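Local coordinates for GXWXG domain-containing protein (Thermomonospora curvata, PDB 4MVE) that is of unknown function but combines a GXWXG family region and a DUF4334 region in a largely antiparallel beta fold, at residues Glu27-Leu32 with Met129-Met134; Val101-Thr106 with His121-Asn126. All coordinates share one frame; numbering follows the deposited sequence.

Contact 1 (Glu27-Leu32 with Met129-Met134)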
loop_
_atom_site.group_PDB
_atom_site.type_symbol
_atom_site.label_atom_id
_atom_site.label_comp_id
_atom_site.label_asym_id
_atom_site.label_seq_id
_atom_site.Cartn_x
_atom_site.Cartn_y
_atom_site.Cartn_z
ATOM N N GLU A 27 -15.179 -1.796 3.704
ATOM C CA GLU A 27 -15.908 -2.345 4.864
ATOM C C GLU A 27 -14.947 -3.154 5.735
ATOM O O GLU A 27 -14.939 -3.020 6.956
ATOM C CB GLU A 27 -17.103 -3.240 4.442
ATOM C CG GLU A 27 -18.296 -2.512 3.847
ATOM C CD GLU A 27 -19.167 -3.314 2.888
ATOM O OE1 GLU A 27 -18.978 -4.548 2.775
ATOM O OE2 GLU A 27 -20.041 -2.694 2.238
ATOM N N LEU A 28 -14.106 -3.948 5.094
ATOM C CA LEU A 28 -13.162 -4.784 5.817
ATOM C C LEU A 28 -12.008 -3.947 6.418
ATOM O O LEU A 28 -11.644 -4.152 7.580
ATOM C CB LEU A 28 -12.646 -5.916 4.907
ATOM C CG LEU A 28 -13.713 -7.000 4.535
ATOM C CD1 LEU A 28 -13.252 -7.858 3.348
ATOM C CD2 LEU A 28 -14.014 -7.921 5.715
ATOM N N TYR A 29 -11.505 -2.956 5.665
ATOM C CA TYR A 29 -10.452 -2.062 6.111
ATOM C C TYR A 29 -10.833 -1.299 7.386
ATOM O O TYR A 29 -10.017 -1.218 8.314
ATOM C CB TYR A 29 -10.127 -1.089 4.982
ATOM C CG TYR A 29 -9.024 -0.093 5.288
ATOM C CD1 TYR A 29 -9.318 1.165 5.799
ATOM C CD2 TYR A 29 -7.696 -0.374 4.966
ATOM C CE1 TYR A 29 -8.308 2.099 6.048
ATOM C CE2 TYR A 29 -6.690 0.571 5.152
ATOM C CZ TYR A 29 -6.998 1.792 5.728
ATOM O OH TYR A 29 -6.006 2.712 5.924
ATOM N N ASP A 30 -12.056 -0.745 7.436
ATOM C CA ASP A 30 -12.537 0.044 8.579
ATOM C C ASP A 30 -12.561 -0.753 9.902
ATOM O O ASP A 30 -12.604 -0.144 10.954
ATOM C CB ASP A 30 -13.921 0.639 8.293
ATOM C CG ASP A 30 -13.914 1.757 7.248
ATOM O OD1 ASP A 30 -12.814 2.305 6.958
ATOM O OD2 ASP A 30 -15.005 2.105 6.745
ATOM N N ARG A 31 -12.473 -2.091 9.843
ATOM C CA ARG A 31 -12.480 -2.966 11.016
ATOM C C ARG A 31 -11.043 -3.361 11.415
ATOM O O ARG A 31 -10.848 -4.036 12.427
ATOM C CB ARG A 31 -13.345 -4.210 10.728
ATOM C CG ARG A 31 -14.837 -3.903 10.860
ATOM C CD ARG A 31 -15.739 -4.749 9.986
ATOM N NE ARG A 31 -15.683 -6.165 10.337
ATOM C CZ ARG A 31 -16.039 -7.147 9.519
ATOM N NH1 ARG A 31 -15.934 -8.412 9.907
ATOM N NH2 ARG A 31 -16.495 -6.874 8.299
ATOM N N LEU A 32 -10.044 -2.895 10.657
ATOM C CA LEU A 32 -8.650 -3.220 10.922
ATOM C C LEU A 32 -8.002 -2.293 11.920
ATOM O O LEU A 32 -8.396 -1.134 12.092
ATOM C CB LEU A 32 -7.811 -3.252 9.632
ATOM C CG LEU A 32 -8.238 -4.253 8.527
ATOM C CD1 LEU A 32 -7.355 -4.087 7.315
ATOM C CD2 LEU A 32 -8.211 -5.724 9.023
HETATM N N MSE A 129 1.271 -8.690 6.529
HETATM C CA MSE A 129 0.304 -8.153 5.561
HETATM C C MSE A 129 -0.384 -6.922 6.100
HETATM O O MSE A 129 -0.795 -6.903 7.257
HETATM C CB MSE A 129 -0.775 -9.179 5.179
HETATM C CG MSE A 129 -0.262 -10.380 4.438
HETATM SE SE MSE A 129 -1.757 -11.563 4.077
HETATM C CE MSE A 129 -0.791 -12.880 3.075
ATOM N N VAL A 130 -0.482 -5.904 5.266
ATOM C CA VAL A 130 -1.195 -4.638 5.533
ATOM C C VAL A 130 -2.049 -4.307 4.337
ATOM O O VAL A 130 -1.705 -4.700 3.227
ATOM C CB VAL A 130 -0.279 -3.415 5.863
ATOM C CG1 VAL A 130 0.617 -3.663 7.072
ATOM C CG2 VAL A 130 0.520 -2.940 4.644
ATOM N N VAL A 131 -3.140 -3.537 4.542
ATOM C CA VAL A 131 -3.927 -3.012 3.432
ATOM C C VAL A 131 -3.533 -1.537 3.386
ATOM O O VAL A 131 -3.418 -0.934 4.438
ATOM C CB VAL A 131 -5.465 -3.245 3.569
ATOM C CG1 VAL A 131 -6.249 -2.366 2.592
ATOM C CG2 VAL A 131 -5.821 -4.714 3.318
ATOM N N GLY A 132 -3.310 -0.976 2.201
ATOM C CA GLY A 132 -2.974 0.440 2.094
ATOM C C GLY A 132 -4.159 1.149 1.493
ATOM O O GLY A 132 -4.733 0.649 0.523
ATOM N N ALA A 133 -4.528 2.325 2.061
ATOM C CA ALA A 133 -5.623 3.172 1.600
ATOM C C ALA A 133 -5.034 4.434 0.973
ATOM O O ALA A 133 -4.509 5.296 1.678
ATOM C CB ALA A 133 -6.548 3.527 2.758
HETATM N N MSE A 134 -5.045 4.500 -0.368
HETATM C CA MSE A 134 -4.466 5.620 -1.071
HETATM C C MSE A 134 -5.427 6.821 -1.054
HETATM O O MSE A 134 -6.569 6.714 -1.530
HETATM C CB MSE A 134 -4.105 5.241 -2.528
HETATM C CG MSE A 134 -3.336 6.366 -3.195
HETATM SE SE MSE A 134 -3.242 6.159 -5.106
HETATM C CE MSE A 134 -5.154 6.592 -5.499
#
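Tyr29, near the C-terminal end of helix 22-29, reaches across to strand 129-136 and meets Val131 and Ala133, with Leu32 adding a looser touch beside it. Apolar contact is made by one edge of the phenol ring, which faces Val131: Tyr29 CD2 sits 3.4 Å from Val131 CG1, near the ring plane, and the two side chains cross obliquely. Further out, the phenol end meets the methyl of Ala133 obliquely, with Tyr29 CZ 3.5 Å from Ala133 CB. Having CG anti to the backbone N (chi1 -179°) extends the tyrosine from the helix to the strand, so that ring and hydroxyl span two residues on the same side of it, Val131 and Ala133. Leu32 packs less closely, its CD1 methyl 4.3 Å from Val131 CB.

The fold here is a helix end laid against an antiparallel sheet, in which strand 129-136 runs between strands 118-124 and 143-149. A type I beta turn from Tyr29 to Leu32 follows on from the helix, closed by Leu32 N to Tyr29 O at 2.9 Å. This turn brings both Tyr29 and Leu32 to bear on Val131.

The polar interactions run to neighbours of the pair. Tyr29 OH hydrogen-bonds to the carbonyl oxygen of His121 on the adjacent strand, which satisfies the buried hydroxyl, while the ring also meets that of Tyr144 with the planes at about 55°. An alanine at Tyr29 removes the whole phenol, which would probably open a gap over Val131 and Ala133 and cost the His121 carbonyl its side-chain partner.

Contact 2 (Val101-Thr106 with His121-Asn126)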
loop_
_atom_site.group_PDB
_atom_site.type_symbol
_atom_site.label_atom_id
_atom_site.label_comp_id
_atom_site.label_asym_id
_atom_site.label_seq_id
_atom_site.Cartn_x
_atom_site.Cartn_y
_atom_site.Cartn_z
ATOM N N VAL A 101 -0.848 9.533 10.517
ATOM C CA VAL A 101 -1.919 10.354 9.931
ATOM C C VAL A 101 -3.287 9.712 10.212
ATOM O O VAL A 101 -3.361 8.494 10.233
ATOM C CB VAL A 101 -1.703 10.527 8.394
ATOM C CG1 VAL A 101 -2.665 11.578 7.800
ATOM C CG2 VAL A 101 -0.237 10.889 8.050
ATOM N N ALA A 102 -4.347 10.532 10.474
ATOM C CA ALA A 102 -5.705 10.016 10.692
ATOM C C ALA A 102 -6.431 9.799 9.368
ATOM O O ALA A 102 -6.282 10.583 8.431
ATOM C CB ALA A 102 -6.525 10.970 11.550
ATOM N N LEU A 103 -7.259 8.753 9.330
ATOM C CA LEU A 103 -8.167 8.457 8.247
ATOM C C LEU A 103 -9.400 7.880 8.879
ATOM O O LEU A 103 -9.315 6.823 9.514
ATOM C CB LEU A 103 -7.582 7.521 7.180
ATOM C CG LEU A 103 -8.628 7.058 6.102
ATOM C CD1 LEU A 103 -8.917 8.179 5.082
ATOM C CD2 LEU A 103 -8.178 5.799 5.398
ATOM N N ARG A 104 -10.545 8.599 8.758
ATOM C CA ARG A 104 -11.842 8.202 9.322
ATOM C C ARG A 104 -11.761 8.033 10.840
ATOM O O ARG A 104 -12.275 7.062 11.390
ATOM C CB ARG A 104 -12.334 6.902 8.676
ATOM C CG ARG A 104 -12.489 7.028 7.203
ATOM C CD ARG A 104 -12.725 5.696 6.566
ATOM N NE ARG A 104 -12.747 5.919 5.143
ATOM C CZ ARG A 104 -12.295 5.082 4.227
ATOM N NH1 ARG A 104 -11.869 3.866 4.575
ATOM N NH2 ARG A 104 -12.303 5.431 2.950
ATOM N N GLY A 105 -11.062 8.949 11.485
ATOM C CA GLY A 105 -10.875 8.932 12.932
ATOM C C GLY A 105 -9.831 7.964 13.455
ATOM O O GLY A 105 -9.646 7.878 14.669
ATOM N N THR A 106 -9.153 7.198 12.567
ATOM C CA THR A 106 -8.134 6.267 13.036
ATOM C C THR A 106 -6.795 6.749 12.563
ATOM O O THR A 106 -6.601 6.964 11.371
ATOM C CB THR A 106 -8.415 4.829 12.607
ATOM O OG1 THR A 106 -9.663 4.413 13.157
ATOM C CG2 THR A 106 -7.299 3.855 13.028
ATOM N N HIS A 121 -2.520 5.147 3.781
ATOM C CA HIS A 121 -2.871 4.840 5.190
ATOM C C HIS A 121 -2.846 3.334 5.388
ATOM O O HIS A 121 -3.561 2.618 4.689
ATOM C CB HIS A 121 -4.247 5.415 5.537
ATOM C CG HIS A 121 -4.365 6.882 5.271
ATOM N ND1 HIS A 121 -4.208 7.831 6.297
ATOM C CD2 HIS A 121 -4.660 7.531 4.116
ATOM C CE1 HIS A 121 -4.422 9.002 5.730
ATOM N NE2 HIS A 121 -4.725 8.871 4.423
ATOM N N PHE A 122 -1.954 2.842 6.259
ATOM C CA PHE A 122 -1.776 1.397 6.452
ATOM C C PHE A 122 -2.527 0.843 7.657
ATOM O O PHE A 122 -2.499 1.429 8.740
ATOM C CB PHE A 122 -0.289 1.070 6.599
ATOM C CG PHE A 122 0.526 1.457 5.402
ATOM C CD1 PHE A 122 0.256 0.908 4.151
ATOM C CD2 PHE A 122 1.544 2.398 5.507
ATOM C CE1 PHE A 122 1.000 1.289 3.032
ATOM C CE2 PHE A 122 2.264 2.791 4.390
ATOM C CZ PHE A 122 2.005 2.217 3.162
ATOM N N ARG A 123 -3.153 -0.320 7.483
ATOM C CA ARG A 123 -3.789 -1.032 8.594
ATOM C C ARG A 123 -3.287 -2.462 8.573
ATOM O O ARG A 123 -3.045 -2.998 7.509
ATOM C CB ARG A 123 -5.330 -0.983 8.513
ATOM C CG ARG A 123 -5.952 0.395 8.520
ATOM C CD ARG A 123 -6.213 1.028 9.874
ATOM N NE ARG A 123 -6.768 2.374 9.669
ATOM C CZ ARG A 123 -8.068 2.652 9.603
ATOM N NH1 ARG A 123 -8.970 1.695 9.792
ATOM N NH2 ARG A 123 -8.475 3.893 9.368
ATOM N N ARG A 124 -3.197 -3.096 9.725
ATOM C CA ARG A 124 -2.689 -4.446 9.876
ATOM C C ARG A 124 -3.693 -5.508 9.426
ATOM O O ARG A 124 -4.840 -5.487 9.866
ATOM C CB ARG A 124 -2.329 -4.695 11.376
ATOM C CG ARG A 124 -1.668 -6.056 11.663
ATOM C CD ARG A 124 -1.389 -6.246 13.151
ATOM N NE ARG A 124 -0.703 -7.514 13.434
ATOM C CZ ARG A 124 -1.323 -8.660 13.697
ATOM N NH1 ARG A 124 -2.649 -8.715 13.724
ATOM N NH2 ARG A 124 -0.623 -9.760 13.924
ATOM N N VAL A 125 -3.233 -6.469 8.630
ATOM C CA VAL A 125 -3.971 -7.699 8.288
ATOM C C VAL A 125 -3.406 -8.793 9.247
ATOM O O VAL A 125 -4.167 -9.411 9.989
ATOM C CB VAL A 125 -3.924 -8.103 6.792
ATOM C CG1 VAL A 125 -4.497 -9.518 6.572
ATOM C CG2 VAL A 125 -4.662 -7.086 5.943
ATOM N N ASN A 126 -2.052 -8.950 9.281
ATOM C CA ASN A 126 -1.301 -9.805 10.215
ATOM C C ASN A 126 0.105 -9.223 10.231
ATOM O O ASN A 126 0.310 -8.217 9.569
ATOM C CB ASN A 126 -1.346 -11.313 9.823
ATOM C CG ASN A 126 -0.871 -11.566 8.410
ATOM O OD1 ASN A 126 0.223 -11.143 8.017
ATOM N ND2 ASN A 126 -1.704 -12.222 7.605
HETATM O O HOH W 1 -5.587 5.482 9.364
#
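Leu103 lies over one face of the His121 imidazole in an antiparallel meander, where strands 96-103 and 118-124 flank strand 106-113 and a type I' turn from Leu103 to Thr106 joins the first two. The short segments 101-103 and 121-124 meet at 76° with axes 8.3 Å apart, consistent with a strongly twisted or curled sheet. Leu103 CB stands 3.7 Å from the ring centroid and 20° off the normal, a CH-pi contact, while its CD2 methyl touches the ring near CG. Val101 crosses His121 at about a right angle, bringing Val101 CG1 to 3.7 Å from His121 CE1. The imidazole is anchored by NE2, hydrogen-bonded to Asp135; ND1 is buried under Leu103 with no partner in the model.

The bend of Arg123 at chi2 (-86°) carries its guanidinium to the turn, where Thr106 lies over one face, Thr106 CG2 3.7 Å from both NE and CZ of the arginine. Leu103 O approaches the rim of the group, 3.1 Å from Arg123 NH2, but at too poor an angle for a hydrogen bond. A water near the guanidinium plane accepts from Arg123 NH2 at 3.3 Å and donates to Thr106 O at 2.7 Å.

Strands 118-124 and 129-136, consecutive in the chain and neighbours in the sheet, tie the two contacts together, with centres about 7 Å apart. Along the chain, contact 2 is nested inside the loop that contact 1 closes. The carbonyl oxygen of His121 is the shared point: Tyr29 OH lies 2.7 Å from it and Ala133 N 2.8 Å, both probable hydrogen bonds, so the helix end and the neighbouring strand converge on one acceptor. Packing continues beside it, where Tyr29 CZ comes within 3.3 Å of Arg123 CG. Arg104 from the hairpin turn of contact 2 forms salt bridges with Asp30 and Glu26, pinning that turn to the helix region of contact 1.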